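Local coordinates for protein beta-lactamase (PDB 6NHS) that probably hydrolyses beta-lactam antibiotics as a class D serine beta-lactamase of the penicillin-binding-protein-like fold, at residues A[63-66]-A[67-70]; A[104-107]-A[108-111]. All coordinates share one frame; numbering follows the deposited sequence. Where two conformers were deposited one is given.

Contact 1: A[63-66]-A[67-70]; sequences STFK and IFNS. With FMT (formic acid), chain K.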
loop_
_atom_site.group_PDB
_atom_site.type_symbol
_atom_site.label_atom_id
_atom_site.label_comp_id
_atom_site.label_asym_id
_atom_site.label_seq_id
_atom_site.Cartn_x
_atom_site.Cartn_y
_atom_site.Cartn_z
ATOM N N SER A 63 4.707 3.207 3.526
ATOM C CA SER A 63 4.345 1.848 3.908
ATOM C C SER A 63 3.491 1.124 2.875
ATOM O O SER A 63 3.355 -0.099 2.987
ATOM C CB SER A 63 3.611 1.840 5.254
ATOM O OG SER A 63 4.535 1.966 6.321
ATOM N N THR A 64 2.887 1.818 1.897
ATOM C CA THR A 64 2.171 1.077 0.860
ATOM C C THR A 64 3.108 0.177 0.071
ATOM O O THR A 64 2.657 -0.797 -0.542
ATOM C CB THR A 64 1.431 2.012 -0.112
ATOM O OG1 THR A 64 2.365 2.781 -0.888
ATOM C CG2 THR A 64 0.501 2.930 0.641
ATOM N N PHE A 65 4.404 0.484 0.082
ATOM C CA PHE A 65 5.382 -0.360 -0.589
ATOM C C PHE A 65 5.483 -1.736 0.050
ATOM O O PHE A 65 5.997 -2.662 -0.584
ATOM C CB PHE A 65 6.749 0.331 -0.588
ATOM C CG PHE A 65 7.790 -0.384 -1.400
ATOM C CD1 PHE A 65 7.696 -0.430 -2.780
ATOM C CD2 PHE A 65 8.862 -1.009 -0.779
ATOM C CE1 PHE A 65 8.650 -1.092 -3.537
ATOM C CE2 PHE A 65 9.823 -1.675 -1.526
ATOM C CZ PHE A 65 9.717 -1.714 -2.911
ATOM N N LYS A 66 4.993 -1.896 1.287
ATOM C CA LYS A 66 5.034 -3.203 1.938
ATOM C C LYS A 66 4.291 -4.261 1.130
ATOM O O LYS A 66 4.618 -5.449 1.226
ATOM C CB LYS A 66 4.449 -3.118 3.353
ATOM C CG LYS A 66 5.314 -2.367 4.357
ATOM C CD LYS A 66 4.729 -2.488 5.770
ATOM C CE LYS A 66 5.690 -1.955 6.830
ATOM N NZ LYS A 66 5.795 -0.473 6.842
ATOM N N ILE A 67 3.292 -3.857 0.339
ATOM C CA ILE A 67 2.589 -4.821 -0.507
ATOM C C ILE A 67 3.545 -5.416 -1.534
ATOM O O ILE A 67 3.661 -6.640 -1.666
ATOM C CB ILE A 67 1.375 -4.165 -1.188
ATOM C CG1 ILE A 67 0.363 -3.670 -0.145
ATOM C CG2 ILE A 67 0.723 -5.145 -2.165
ATOM C CD1 ILE A 67 -0.734 -2.770 -0.746
ATOM N N PHE A 68 4.253 -4.551 -2.266
ATOM C CA PHE A 68 5.243 -5.012 -3.238
ATOM C C PHE A 68 6.384 -5.758 -2.553
ATOM O O PHE A 68 6.794 -6.836 -2.999
ATOM C CB PHE A 68 5.775 -3.815 -4.026
ATOM C CG PHE A 68 6.818 -4.171 -5.046
ATOM C CD1 PHE A 68 8.157 -4.233 -4.698
ATOM C CD2 PHE A 68 6.458 -4.433 -6.359
ATOM C CE1 PHE A 68 9.123 -4.561 -5.641
ATOM C CE2 PHE A 68 7.419 -4.754 -7.307
ATOM C CZ PHE A 68 8.749 -4.824 -6.942
ATOM N N ASN A 69 6.912 -5.191 -1.464
ATOM C CA ASN A 69 8.045 -5.798 -0.767
ATOM C C ASN A 69 7.705 -7.202 -0.267
ATOM O O ASN A 69 8.541 -8.112 -0.334
ATOM C CB ASN A 69 8.470 -4.894 0.394
ATOM C CG ASN A 69 9.955 -5.004 0.737
ATOM O OD1 ASN A 69 10.667 -5.874 0.233
ATOM N ND2 ASN A 69 10.425 -4.107 1.606
ATOM N N SER A 70 6.480 -7.393 0.232
ATOM C CA SER A 70 6.062 -8.703 0.732
ATOM C C SER A 70 6.074 -9.747 -0.376
ATOM O O SER A 70 6.503 -10.887 -0.162
ATOM C CB SER A 70 4.654 -8.620 1.340
ATOM O OG SER A 70 4.579 -7.667 2.388
HETATM C C FMT K . 8.366 0.376 5.528
HETATM O O1 FMT K . 8.298 -0.729 5.051
HETATM O O2 FMT K . 7.377 1.108 5.593
#
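F65 and F68 lie side by side at the start of helix 65-76, one turn apart and pointing the same way. CE1 of F65 comes within 3.4 Å of CD1 of F68; the two planes, 27° apart, are close to parallel but slid past each other, so there is little overlap. Both CG atoms stand anti to the backbone N, which sends the rings off the same flank of the helix. CB of N69 meets the F65 ring obliquely, 4.0 Å from CE2 of F65. This is the tightly packed side: W152 stacks on F65, and helix 125-135 closes over F68. In the backbone, N69 N donates almost straight to F65 O (2.8 Å). K66 O is gripped twice, by S70 N at 2.9 Å and by S70 OG from the opposite face of the carbonyl plane; Y116 OH also bonds that hydroxyl.

The other side is polar, with S63 partly exposed, and a formic acid molecule, probably from the crystallisation liquor, lies against S63 and K66. The K66 chain runs extended and then bends at its last torsion (chi4 73°), bringing K66 NZ back to S63 OG at 2.8 Å. K66 NZ also donates to O2 of the formic acid (FMT) at 2.6 Å. S63 and K66 fit the SxxK motif of serine beta-lactamases, consistent with a nucleophilic serine beside its lysine.

Contact 2: A[104-107]-A[108-111]; sequences IRQA and FRNS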
loop_
_atom_site.group_PDB
_atom_site.type_symbol
_atom_site.label_atom_id
_atom_site.label_comp_id
_atom_site.label_asym_id
_atom_site.label_seq_id
_atom_site.Cartn_x
_atom_site.Cartn_y
_atom_site.Cartn_z
ATOM N N ILE A 104 5.682 -11.512 9.077
ATOM C CA ILE A 104 5.328 -10.567 8.024
ATOM C C ILE A 104 3.867 -10.144 8.140
ATOM O O ILE A 104 3.516 -9.010 7.786
ATOM C CB ILE A 104 5.671 -11.146 6.634
ATOM C CG1 ILE A 104 5.651 -10.046 5.567
ATOM C CG2 ILE A 104 4.721 -12.277 6.241
ATOM C CD1 ILE A 104 6.161 -10.518 4.208
ATOM N N ARG A 105 2.994 -11.021 8.649
ATOM C CA ARG A 105 1.593 -10.643 8.810
ATOM C C ARG A 105 1.441 -9.540 9.848
ATOM O O ARG A 105 0.712 -8.564 9.628
ATOM C CB ARG A 105 0.746 -11.858 9.201
ATOM C CG ARG A 105 -0.706 -11.488 9.531
ATOM C CD ARG A 105 -1.556 -12.700 9.907
ATOM N NE ARG A 105 -1.824 -13.544 8.748
ATOM C CZ ARG A 105 -1.144 -14.645 8.451
ATOM N NH1 ARG A 105 -0.156 -15.056 9.242
ATOM N NH2 ARG A 105 -1.459 -15.341 7.366
ATOM N N GLN A 106 2.116 -9.680 10.992
ATOM C CA GLN A 106 2.018 -8.660 12.027
ATOM C C GLN A 106 2.843 -7.426 11.673
ATOM O O GLN A 106 2.441 -6.304 12.014
ATOM C CB GLN A 106 2.434 -9.239 13.387
ATOM C CG GLN A 106 1.554 -10.418 13.869
ATOM C CD GLN A 106 0.072 -10.063 13.889
ATOM O OE1 GLN A 106 -0.329 -9.046 14.461
ATOM N NE2 GLN A 106 -0.745 -10.888 13.244
ATOM N N ALA A 107 3.979 -7.600 10.986
ATOM C CA ALA A 107 4.732 -6.435 10.520
ATOM C C ALA A 107 3.909 -5.621 9.528
ATOM O O ALA A 107 3.935 -4.382 9.551
ATOM C CB ALA A 107 6.058 -6.873 9.894
ATOM N N PHE A 108 3.173 -6.304 8.647
ATOM C CA PHE A 108 2.253 -5.616 7.745
ATOM C C PHE A 108 1.175 -4.881 8.534
ATOM O O PHE A 108 0.911 -3.697 8.297
ATOM C CB PHE A 108 1.625 -6.628 6.786
ATOM C CG PHE A 108 0.942 -6.007 5.591
ATOM C CD1 PHE A 108 -0.408 -5.684 5.632
ATOM C CD2 PHE A 108 1.651 -5.762 4.420
ATOM C CE1 PHE A 108 -1.040 -5.117 4.528
ATOM C CE2 PHE A 108 1.020 -5.192 3.308
ATOM C CZ PHE A 108 -0.324 -4.874 3.367
ATOM N N ARG A 109 0.549 -5.578 9.489
ATOM C CA ARG A 109 -0.490 -4.975 10.323
ATOM C C ARG A 109 0.022 -3.744 11.067
ATOM O O ARG A 109 -0.684 -2.732 11.177
ATOM C CB ARG A 109 -1.008 -6.023 11.312
ATOM C CG ARG A 109 -1.997 -5.517 12.349
ATOM C CD ARG A 109 -2.246 -6.600 13.394
ATOM N NE ARG A 109 -3.298 -6.228 14.338
ATOM C CZ ARG A 109 -3.603 -6.921 15.432
ATOM N NH1 ARG A 109 -2.923 -8.023 15.734
ATOM N NH2 ARG A 109 -4.582 -6.507 16.227
ATOM N N ASN A 110 1.250 -3.809 11.585
ATOM C CA ASN A 110 1.787 -2.784 12.465
ATOM C C ASN A 110 2.647 -1.760 11.741
ATOM O O ASN A 110 3.211 -0.884 12.400
ATOM C CB ASN A 110 2.615 -3.434 13.587
ATOM C CG ASN A 110 1.784 -4.330 14.486
ATOM O OD1 ASN A 110 0.601 -4.083 14.705
ATOM N ND2 ASN A 110 2.410 -5.380 15.021
ATOM N N SER A 111 2.759 -1.847 10.412
ATOM C CA SER A 111 3.635 -0.968 9.632
ATOM C C SER A 111 5.062 -0.980 10.179
ATOM O O SER A 111 5.724 0.056 10.270
ATOM C CB SER A 111 3.085 0.464 9.577
ATOM O OG SER A 111 1.815 0.508 8.951
HETATM O O HOH W 1 0.913 -7.537 16.401
#
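OE1 of Q106 is held by two donors, the guanidinium of R109 and a water. R109 NH1 reaches Q106 OE1 at 3.1 Å with a nearly straight N-H (162°), and OE1 sits at the edge of the guanidinium, in its plane. The amide itself stands almost perpendicular to that plane, 86° away. A bend at chi2 (-54°) turns the Q106 chain alongside the extended R109, and R109 CD also passes 3.3 Å from Q106 OE1. The water gives its hydrogen to Q106 OE1 at 2.8 Å and accepts from N110 ND2 at 3.0 Å, spanning the two amides across the last turn of helix 104-110. N110 N to Q106 O, at 2.8 Å, is the last regular helical bond. The helix then closes in a Schellman motif: S111 leaves it with positive phi, and the bond from S111 N back to F108 O is weak.

The buried flank is carried by F108, whose CB rests 3.2 Å from I104 O and whose ring leads away from the turn to K66, I67 and S70 of helix 65-76. In the conformer given, R105 NH2 makes salt bridges with D82 and D188. Past the helix end, S111 OG hydrogen-bonds K203 NZ.

Contact 1 is the core contact, with every touching residue buried; contact 2 is only partly buried and has R109 exposed. Contact 1 spans the 3-10 entry and first turns of helix 65-76, contact 2 helix 104-110 and its C-terminal cap, and their centres are about 10 Å apart. The helices meet through apolar packing, I67 CG1 lying 3.8 Å from F108 CZ. Aromatic side chains dominate the buried flank of contact 1, whereas contact 2 puts an amide, a guanidinium and a water on its outer flank. K66 NZ packs 3.5 Å from S111 C, and S63 OG 3.9 Å from S111 CB. The start of one helix and the end of the other thus line the probable active site together.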